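Local atomic coordinates of putative ABC transporter, periplasmic binding protein, amino acid (Neisseria gonorrhoeae, PDB entry 2YJP), a protein that binds L-cysteine between its two lobes and probably delivers it to an ABC transporter as the substrate-binding component of an amino acid uptake system. Residues T126-R131 against P235-A240; K143-V148 against H211-L216; D164-V169 against K187-D192. The protein carries 1 engineered substitution. One frame throughout, in Å; residues are numbered along the deposited sequence.

Contact 1: residues T126-R131 against P235-A240; sequences TQTPER and PAEFIA. With CYS (cysteine), chain D.
Thr126 meets Ile239 in a single backbone bridge, beside which Gln127 N donates to Phe238 O at 2.8 Å. The same carbonyl receives a CA-H...O contact from Thr126 CA, and Thr126 CG2 lies 3.5 Å from Glu237 CB. Within Thr126 the two branches divide the work: with OG1 anti to the carbonyl carbon (chi1 -60°), CG2 is left anti to the backbone N and packs on Glu237, while OG1 accepts from the amino N of the bound cysteine at 2.8 Å. Thr126 N donates almost straight, at 177°, to the ligand's carboxylate O. Ile239 CG1 lies against Thr126 OG1 on the strand side. This is the ligand cleft of a family 3 solute-binding protein, where an arginine and backbone N-H groups hold the α-carboxylate. Arg131 fills that role here: NH1 reaches the ligand O at 2.8 Å and NH2 its OXT at 2.9 Å, a two-pronged grip with the carboxylate at the edge of the guanidinium. NH1 also donates to Thr126 O, in the carbonyl plane and on a lone pair, which fixes the rotation of the guanidinium and ties it to the residue gripping the same oxygen. Arg109 adds a further donor to the cysteine. Farther out, Thr128 OG1 accepts from Arg131 N at 3.1 Å and caps the start of the short helix 129-132. A water accepts from Phe238 N and links it weakly to Gln127 O.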
loop_
_atom_site.group_PDB
_atom_site.type_symbol
_atom_site.label_atom_id
_atom_site.label_comp_id
_atom_site.label_asym_id
_atom_site.label_seq_id
_atom_site.Cartn_x
_atom_site.Cartn_y
_atom_site.Cartn_z
ATOM N N THR A 126 0.835 5.394 1.826
ATOM C CA THR A 126 1.544 6.520 1.272
ATOM C C THR A 126 1.518 7.644 2.307
ATOM O O THR A 126 0.469 7.981 2.856
ATOM C CB THR A 126 0.894 7.015 -0.023
ATOM O OG1 THR A 126 0.894 5.958 -1.010
ATOM C CG2 THR A 126 1.657 8.270 -0.573
ATOM N N GLN A 127 2.684 8.206 2.558
ATOM C CA GLN A 127 2.833 9.385 3.399
ATOM C C GLN A 127 2.396 10.633 2.659
ATOM O O GLN A 127 2.832 10.870 1.525
ATOM C CB GLN A 127 4.294 9.511 3.796
ATOM C CG GLN A 127 4.599 10.814 4.513
ATOM C CD GLN A 127 6.003 10.878 5.103
ATOM O OE1 GLN A 127 6.912 10.159 4.682
ATOM N NE2 GLN A 127 6.180 11.768 6.090
ATOM N N THR A 128 1.486 11.383 3.280
ATOM C CA THR A 128 1.056 12.696 2.793
ATOM C C THR A 128 1.032 13.680 3.963
ATOM O O THR A 128 0.903 13.270 5.105
ATOM C CB THR A 128 -0.360 12.666 2.110
ATOM O OG1 THR A 128 -1.411 12.560 3.098
ATOM C CG2 THR A 128 -0.458 11.511 1.095
ATOM N N PRO A 129 1.138 14.992 3.670
ATOM C CA PRO A 129 1.027 15.971 4.751
ATOM C C PRO A 129 -0.299 15.862 5.511
ATOM O O PRO A 129 -0.282 15.998 6.753
ATOM C CB PRO A 129 1.117 17.319 4.023
ATOM C CG PRO A 129 1.825 16.994 2.692
ATOM C CD PRO A 129 1.337 15.618 2.346
ATOM N N GLU A 130 -1.425 15.605 4.807
ATOM C CA GLU A 130 -2.721 15.519 5.515
ATOM C C GLU A 130 -2.737 14.298 6.462
ATOM O O GLU A 130 -3.172 14.390 7.591
ATOM C CB GLU A 130 -3.945 15.573 4.551
ATOM C CG GLU A 130 -5.285 15.098 5.165
ATOM C CD GLU A 130 -6.556 15.543 4.374
ATOM O OE1 GLU A 130 -6.721 16.758 4.132
ATOM O OE2 GLU A 130 -7.413 14.685 4.036
ATOM N N ARG A 131 -2.260 13.159 5.982
ATOM C CA ARG A 131 -2.243 11.963 6.812
ATOM C C ARG A 131 -1.330 12.177 8.054
ATOM O O ARG A 131 -1.617 11.709 9.158
ATOM C CB ARG A 131 -1.787 10.757 5.978
ATOM C CG ARG A 131 -2.922 10.195 5.105
ATOM C CD ARG A 131 -2.421 9.372 3.965
ATOM N NE ARG A 131 -3.513 8.856 3.113
ATOM C CZ ARG A 131 -3.380 7.833 2.266
ATOM N NH1 ARG A 131 -2.187 7.260 2.153
ATOM N NH2 ARG A 131 -4.413 7.414 1.514
ATOM N N PRO A 235 4.913 13.181 -9.676
ATOM C CA PRO A 235 6.054 12.609 -8.931
ATOM C C PRO A 235 5.656 11.578 -7.916
ATOM O O PRO A 235 4.595 11.665 -7.252
ATOM C CB PRO A 235 6.684 13.821 -8.205
ATOM C CG PRO A 235 6.252 15.046 -9.049
ATOM C CD PRO A 235 4.835 14.658 -9.535
ATOM N N ALA A 236 6.541 10.603 -7.792
ATOM C CA ALA A 236 6.435 9.556 -6.766
ATOM C C ALA A 236 6.355 10.084 -5.306
ATOM O O ALA A 236 6.951 11.074 -4.972
ATOM C CB ALA A 236 7.561 8.597 -6.951
ATOM N N GLU A 237 5.535 9.446 -4.483
ATOM C CA GLU A 237 5.383 9.726 -3.056
ATOM C C GLU A 237 5.962 8.576 -2.283
ATOM O O GLU A 237 6.015 7.471 -2.794
ATOM C CB GLU A 237 3.878 9.865 -2.725
ATOM C CG GLU A 237 3.340 11.230 -3.193
ATOM C CD GLU A 237 1.839 11.385 -3.063
ATOM O OE1 GLU A 237 1.092 10.486 -3.547
ATOM O OE2 GLU A 237 1.414 12.415 -2.484
ATOM N N PHE A 238 6.401 8.798 -1.060
ATOM C CA PHE A 238 6.865 7.672 -0.251
ATOM C C PHE A 238 5.793 6.865 0.409
ATOM O O PHE A 238 4.769 7.406 0.803
ATOM C CB PHE A 238 7.769 8.158 0.864
ATOM C CG PHE A 238 9.048 8.722 0.403
ATOM C CD1 PHE A 238 9.993 7.903 -0.214
ATOM C CD2 PHE A 238 9.341 10.059 0.629
ATOM C CE1 PHE A 238 11.230 8.428 -0.621
ATOM C CE2 PHE A 238 10.556 10.617 0.237
ATOM C CZ PHE A 238 11.516 9.813 -0.413
ATOM N N ILE A 239 6.073 5.579 0.562
ATOM C CA ILE A 239 5.290 4.654 1.353
ATOM C C ILE A 239 6.090 4.304 2.639
ATOM O O ILE A 239 7.285 4.038 2.597
ATOM C CB ILE A 239 4.971 3.387 0.531
ATOM C CG1 ILE A 239 3.827 3.732 -0.424
ATOM C CG2 ILE A 239 4.603 2.237 1.447
ATOM C CD1 ILE A 239 3.567 2.668 -1.457
ATOM N N ALA A 240 5.418 4.302 3.782
ATOM C CA ALA A 240 6.127 4.295 5.074
ATOM C C ALA A 240 5.272 3.600 6.076
ATOM O O ALA A 240 4.090 3.584 5.881
ATOM C CB ALA A 240 6.404 5.721 5.544
HETATM N N CYS D . -0.461 3.526 -1.134
HETATM C CA CYS D . -1.741 4.195 -1.462
HETATM C C CYS D . -2.337 4.825 -0.201
HETATM O O CYS D . -1.687 4.765 0.887
HETATM C CB CYS D . -2.759 3.222 -2.041
HETATM S SG CYS D . -3.122 1.801 -0.996
HETATM O OXT CYS D . -3.430 5.391 -0.284
HETATM O O HOH W 1 5.730 11.483 0.047
#

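Contact 2: residues K143-V148 against H211-L216. With CYS (cysteine), chain D.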
loop_
_atom_site.group_PDB
_atom_site.type_symbol
_atom_site.label_atom_id
_atom_site.label_comp_id
_atom_site.label_asym_id
_atom_site.label_seq_id
_atom_site.Cartn_x
_atom_site.Cartn_y
_atom_site.Cartn_z
ATOM N N LYS A 143 8.604 3.919 -2.776
ATOM C CA LYS A 143 7.989 5.075 -3.436
ATOM C C LYS A 143 7.032 4.590 -4.515
ATOM O O LYS A 143 7.218 3.498 -5.027
ATOM C CB LYS A 143 9.017 6.031 -4.069
ATOM C CG LYS A 143 10.367 5.518 -4.181
ATOM C CD LYS A 143 11.214 6.294 -5.133
ATOM C CE LYS A 143 12.695 6.062 -4.813
ATOM N NZ LYS A 143 13.486 5.861 -6.003
ATOM N N VAL A 144 6.044 5.418 -4.849
ATOM C CA VAL A 144 5.076 5.081 -5.824
ATOM C C VAL A 144 4.357 6.339 -6.356
ATOM O O VAL A 144 4.183 7.334 -5.672
ATOM C CB VAL A 144 4.090 3.954 -5.242
ATOM C CG1 VAL A 144 2.962 4.461 -4.587
ATOM C CG2 VAL A 144 3.480 3.236 -6.306
ATOM N N ALA A 145 3.956 6.272 -7.611
ATOM C CA ALA A 145 3.180 7.305 -8.264
ATOM C C ALA A 145 1.825 6.664 -8.585
ATOM O O ALA A 145 1.717 5.428 -8.593
ATOM C CB ALA A 145 3.880 7.739 -9.546
ATOM N N LEU A 146 0.815 7.480 -8.842
ATOM C CA LEU A 146 -0.448 7.007 -9.324
ATOM C C LEU A 146 -0.451 6.778 -10.831
ATOM O O LEU A 146 0.296 7.416 -11.608
ATOM C CB LEU A 146 -1.573 7.985 -8.935
ATOM C CG LEU A 146 -1.727 8.276 -7.407
ATOM C CD1 LEU A 146 -2.743 9.401 -7.154
ATOM C CD2 LEU A 146 -2.024 6.952 -6.646
ATOM N N GLY A 147 -1.334 5.882 -11.264
ATOM C CA GLY A 147 -1.540 5.637 -12.684
ATOM C C GLY A 147 -2.992 5.345 -12.925
ATOM O O GLY A 147 -3.785 5.327 -12.015
ATOM N N VAL A 148 -3.367 5.183 -14.180
ATOM C CA VAL A 148 -4.766 4.844 -14.497
ATOM C C VAL A 148 -4.821 3.641 -15.429
ATOM O O VAL A 148 -4.100 3.631 -16.440
ATOM C CB VAL A 148 -5.468 6.048 -15.189
ATOM C CG1 VAL A 148 -6.939 5.664 -15.540
ATOM C CG2 VAL A 148 -5.383 7.255 -14.285
ATOM N N HIS A 211 -5.175 4.129 -9.311
ATOM C CA HIS A 211 -4.529 3.545 -8.106
ATOM C C HIS A 211 -3.008 3.720 -8.222
ATOM O O HIS A 211 -2.516 4.291 -9.213
ATOM C CB HIS A 211 -4.825 2.016 -8.032
ATOM C CG HIS A 211 -5.060 1.509 -6.643
ATOM N ND1 HIS A 211 -4.228 1.815 -5.587
ATOM C CD2 HIS A 211 -6.028 0.709 -6.139
ATOM C CE1 HIS A 211 -4.671 1.226 -4.492
ATOM N NE2 HIS A 211 -5.762 0.546 -4.801
ATOM N N ASP A 212 -2.268 3.185 -7.237
ATOM C CA ASP A 212 -0.809 3.152 -7.254
ATOM C C ASP A 212 -0.410 2.486 -8.563
ATOM O O ASP A 212 -0.924 1.420 -8.881
ATOM C CB ASP A 212 -0.249 2.322 -6.037
ATOM C CG ASP A 212 -0.344 3.073 -4.706
ATOM O OD1 ASP A 212 -0.745 4.265 -4.733
ATOM O OD2 ASP A 212 -0.012 2.477 -3.594
ATOM N N ASN A 213 0.532 3.050 -9.310
ATOM C CA ASN A 213 0.866 2.419 -10.609
ATOM C C ASN A 213 1.461 1.014 -10.494
ATOM O O ASN A 213 1.154 0.133 -11.326
ATOM C CB ASN A 213 1.704 3.316 -11.550
ATOM C CG ASN A 213 3.050 3.806 -10.927
ATOM O OD1 ASN A 213 3.586 3.250 -9.944
ATOM N ND2 ASN A 213 3.610 4.859 -11.555
ATOM N N ALA A 214 2.287 0.810 -9.472
ATOM C CA ALA A 214 2.869 -0.485 -9.226
ATOM C C ALA A 214 1.773 -1.535 -9.017
ATOM O O ALA A 214 1.885 -2.637 -9.480
ATOM C CB ALA A 214 3.809 -0.415 -7.958
ATOM N N LEU A 215 0.730 -1.215 -8.276
ATOM C CA LEU A 215 -0.371 -2.141 -8.184
ATOM C C LEU A 215 -0.932 -2.396 -9.591
ATOM O O LEU A 215 -1.160 -3.539 -9.981
ATOM C CB LEU A 215 -1.486 -1.599 -7.267
ATOM C CG LEU A 215 -2.731 -2.479 -7.197
ATOM C CD1 LEU A 215 -2.375 -3.897 -6.663
ATOM C CD2 LEU A 215 -3.772 -1.816 -6.324
ATOM N N LEU A 216 -1.170 -1.321 -10.343
ATOM C CA LEU A 216 -1.839 -1.465 -11.656
ATOM C C LEU A 216 -1.000 -2.277 -12.652
ATOM O O LEU A 216 -1.539 -3.083 -13.411
ATOM C CB LEU A 216 -2.145 -0.093 -12.251
ATOM C CG LEU A 216 -3.085 0.855 -11.488
ATOM C CD1 LEU A 216 -3.398 2.078 -12.400
ATOM C CD2 LEU A 216 -4.362 0.147 -11.052
HETATM N N CYS D . -0.461 3.526 -1.134
HETATM C CA CYS D . -1.741 4.195 -1.462
HETATM C C CYS D . -2.337 4.825 -0.201
HETATM O O CYS D . -1.687 4.765 0.887
HETATM C CB CYS D . -2.759 3.222 -2.041
HETATM S SG CYS D . -3.122 1.801 -0.996
HETATM O OXT CYS D . -3.430 5.391 -0.284
HETATM O O HOH W 2 5.947 4.007 -9.092
#
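The Val144 methyls lie against the flank of the Asp212 side chain, next to the bound cysteine. From the backbone outward, Asp212 CB packs 3.8 Å from Val144 CG2, and Asp212 CG, set anti to the carbonyl carbon (chi1 -75°), lies 3.6 Å from Val144 CG1. At the tip the oxygens part: OD1 approaches Leu146 CD2 and the ligand CA, whereas OD2 accepts from the amino N of cysteine at 2.7 Å and also forms a salt bridge with Lys65. Two positive partners would probably keep this carboxylate ionised. Asp212 N, in turn, donates to His211 ND1, in the ring plane, while His211 NE2 bonds Asn194; this holds the ring with CE1 3.7 Å from the ligand CB. Antiparallel pairing joins the backbones, Gly147 N donating to His211 O and His211 N to Gly147 O, the latter longer at 3.3 Å. Asn213 N then donates to Ala145 O at 2.8 Å, just as the strand gives way to helix. The Asn213 amide turns toward Ala145, with OD1 taking a water bond and ND2 bound to Gly231 O. An acidic residue meeting the substrate's α-amino group in this way is common in the pockets of family 3 solute-binding proteins.

Contact 3: residues D164-V169 against K187-D192; sequences DQTLLV and KLLKFD. With ZN (zinc ion), chain G.
Leu167 and Leu188 run alongside each other in the same direction, with their CD2 methyls 3.7 Å apart; Phe179 of helix 174-182 touches both. On the other face of the sheet, Leu168 CD2 comes to the edge of the Phe191 ring, in its plane and 3.6 Å from CE2, and also packs against Leu189 CB. Leu168 CG stands anti to the carbonyl carbon (chi1 -60°), which carries that methyl toward the neighbouring strand. Thr166 CG2 presses closely on Leu189 CB. Strands 166-169 and 187-191 run parallel, at 34° between their short axes, and are the two strands of a beta-alpha-beta unit whose crossover helix is 174-182; strand 166-170 also pairs with 208-212. A ladder of four backbone bonds joins them: Leu167 N donates to Lys187 O at 2.8 Å, Leu189 N to Leu167 O, Val169 N to Leu189 O, and Phe191 N to Val169 O, the last at 3.2 Å. On the Leu167/Leu188 face, Val169 CG2 lies against Lys190 CG, and the extended lysine then runs outward to a salt bridge with Asp176. Lys187 bends over Thr166 OG1, its CE 3.4 Å away, and its NZ donates to a water that is weakly bonded to Asp164 O. A second water bridges Gln165 O and Lys187 N. At the far end Asp192 OD2 binds a zinc ion at 2.0 Å, a site that Glu105 shares.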
loop_
_atom_site.group_PDB
_atom_site.type_symbol
_atom_site.label_atom_id
_atom_site.label_comp_id
_atom_site.label_asym_id
_atom_site.label_seq_id
_atom_site.Cartn_x
_atom_site.Cartn_y
_atom_site.Cartn_z
ATOM N N ASP A 164 -18.792 12.530 -18.859
ATOM C CA ASP A 164 -20.040 11.707 -18.877
ATOM C C ASP A 164 -19.757 10.228 -18.556
ATOM O O ASP A 164 -20.530 9.333 -18.926
ATOM C CB ASP A 164 -20.803 11.834 -20.213
ATOM C CG ASP A 164 -21.358 13.230 -20.439
ATOM O OD1 ASP A 164 -21.588 13.927 -19.417
ATOM O OD2 ASP A 164 -21.561 13.643 -21.614
ATOM N N GLN A 165 -18.644 9.982 -17.876
ATOM C CA GLN A 165 -18.203 8.629 -17.604
ATOM C C GLN A 165 -17.723 8.492 -16.138
ATOM O O GLN A 165 -17.507 9.487 -15.464
ATOM C CB GLN A 165 -17.101 8.240 -18.585
ATOM C CG GLN A 165 -17.503 8.349 -20.060
ATOM C CD GLN A 165 -18.121 7.068 -20.629
ATOM O OE1 GLN A 165 -19.005 6.448 -20.024
ATOM N NE2 GLN A 165 -17.646 6.666 -21.806
ATOM N N THR A 166 -17.525 7.260 -15.681
ATOM C CA THR A 166 -17.197 6.972 -14.307
ATOM C C THR A 166 -15.761 6.452 -14.124
ATOM O O THR A 166 -15.327 5.589 -14.877
ATOM C CB THR A 166 -18.237 5.970 -13.729
ATOM O OG1 THR A 166 -19.521 6.602 -13.673
ATOM C CG2 THR A 166 -17.895 5.515 -12.319
ATOM N N LEU A 167 -15.040 6.997 -13.142
ATOM C CA LEU A 167 -13.727 6.472 -12.761
ATOM C C LEU A 167 -13.849 5.696 -11.467
ATOM O O LEU A 167 -14.486 6.168 -10.511
ATOM C CB LEU A 167 -12.706 7.617 -12.614
ATOM C CG LEU A 167 -11.283 7.311 -12.203
ATOM C CD1 LEU A 167 -10.526 6.474 -13.262
ATOM C CD2 LEU A 167 -10.570 8.634 -11.924
ATOM N N LEU A 168 -13.282 4.482 -11.451
ATOM C CA LEU A 168 -13.280 3.651 -10.235
ATOM C C LEU A 168 -12.060 3.932 -9.335
ATOM O O LEU A 168 -10.919 4.078 -9.821
ATOM C CB LEU A 168 -13.265 2.176 -10.613
ATOM C CG LEU A 168 -14.494 1.791 -11.439
ATOM C CD1 LEU A 168 -14.386 0.430 -12.089
ATOM C CD2 LEU A 168 -15.687 1.814 -10.535
ATOM N N VAL A 169 -12.299 4.053 -8.033
ATOM C CA VAL A 169 -11.205 4.132 -7.110
ATOM C C VAL A 169 -11.555 3.304 -5.860
ATOM O O VAL A 169 -12.761 3.163 -5.492
ATOM C CB VAL A 169 -10.911 5.613 -6.631
ATOM C CG1 VAL A 169 -10.318 6.452 -7.742
ATOM C CG2 VAL A 169 -12.177 6.296 -5.986
ATOM N N LYS A 187 -16.301 12.147 -12.343
ATOM C CA LYS A 187 -17.214 11.371 -11.535
ATOM C C LYS A 187 -16.550 10.085 -10.994
ATOM O O LYS A 187 -16.039 9.276 -11.765
ATOM C CB LYS A 187 -18.458 11.071 -12.361
ATOM C CG LYS A 187 -19.433 10.114 -11.718
ATOM C CD LYS A 187 -20.881 10.401 -12.155
ATOM C CE LYS A 187 -21.327 9.504 -13.355
ATOM N NZ LYS A 187 -21.299 10.157 -14.760
ATOM N N LEU A 188 -16.569 9.907 -9.671
ATOM C CA LEU A 188 -15.952 8.751 -9.011
ATOM C C LEU A 188 -16.975 7.757 -8.470
ATOM O O LEU A 188 -17.978 8.129 -7.833
ATOM C CB LEU A 188 -15.099 9.205 -7.810
ATOM C CG LEU A 188 -13.957 10.179 -8.111
ATOM C CD1 LEU A 188 -13.313 10.626 -6.786
ATOM C CD2 LEU A 188 -12.936 9.572 -9.171
ATOM N N LEU A 189 -16.679 6.493 -8.682
ATOM C CA LEU A 189 -17.386 5.409 -8.021
ATOM C C LEU A 189 -16.386 4.670 -7.126
ATOM O O LEU A 189 -15.390 4.146 -7.582
ATOM C CB LEU A 189 -17.985 4.454 -9.045
ATOM C CG LEU A 189 -18.820 3.294 -8.503
ATOM C CD1 LEU A 189 -20.046 3.771 -7.880
ATOM C CD2 LEU A 189 -19.383 2.493 -9.588
ATOM N N LYS A 190 -16.684 4.634 -5.833
ATOM C CA LYS A 190 -15.728 4.169 -4.826
ATOM C C LYS A 190 -16.185 2.832 -4.186
ATOM O O LYS A 190 -17.358 2.617 -3.944
ATOM C CB LYS A 190 -15.528 5.247 -3.761
ATOM C CG LYS A 190 -15.491 6.646 -4.301
ATOM C CD LYS A 190 -14.995 7.653 -3.269
ATOM C CE LYS A 190 -15.166 9.084 -3.809
ATOM N NZ LYS A 190 -14.587 10.166 -2.946
ATOM N N PHE A 191 -15.238 1.927 -3.941
ATOM C CA PHE A 191 -15.543 0.667 -3.282
ATOM C C PHE A 191 -14.562 0.525 -2.135
ATOM O O PHE A 191 -13.398 0.939 -2.273
ATOM C CB PHE A 191 -15.336 -0.474 -4.278
ATOM C CG PHE A 191 -16.358 -0.503 -5.382
ATOM C CD1 PHE A 191 -17.586 -1.176 -5.211
ATOM C CD2 PHE A 191 -16.118 0.168 -6.565
ATOM C CE1 PHE A 191 -18.549 -1.169 -6.231
ATOM C CE2 PHE A 191 -17.079 0.191 -7.591
ATOM C CZ PHE A 191 -18.267 -0.475 -7.435
ATOM N N ASP A 192 -14.999 -0.030 -1.015
ATOM C CA ASP A 192 -14.134 -0.244 0.195
ATOM C C ASP A 192 -12.866 -1.086 -0.067
ATOM O O ASP A 192 -11.802 -0.758 0.411
ATOM C CB ASP A 192 -14.941 -0.906 1.313
ATOM C CG ASP A 192 -15.960 0.053 1.978
ATOM O OD1 ASP A 192 -16.037 1.187 1.514
ATOM O OD2 ASP A 192 -16.667 -0.289 2.993
HETATM ZN ZN ZN G . -15.801 -1.607 4.218
HETATM O O HOH W 3 -21.697 7.770 -16.237
HETATM O O HOH W 4 -16.896 11.939 -15.054
#

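Contacts 1 and 2 meet directly, their centres about 12 Å apart: Glu237 N lies 2.8 Å from Val144 O, a probable hydrogen bond between strands 237-244 and 142-151, and Ile239 CD1 packs against Val144 CG1. They supply different parts of one pocket: 126-131 grips the carboxylate and amino group of the cysteine, while 211-216 bonds the amino group through Asp212 and lays the His211 edge beside the ligand's side chain. Contact 3 touches neither; its centre is about 17 Å from that of contact 2 (nearest atoms about 4 Å) and about 22 Å from that of contact 1 (nearest atoms about 11 Å). All three reach one mixed sheet. The Val169 side chain stays about 10 Å from the cysteine.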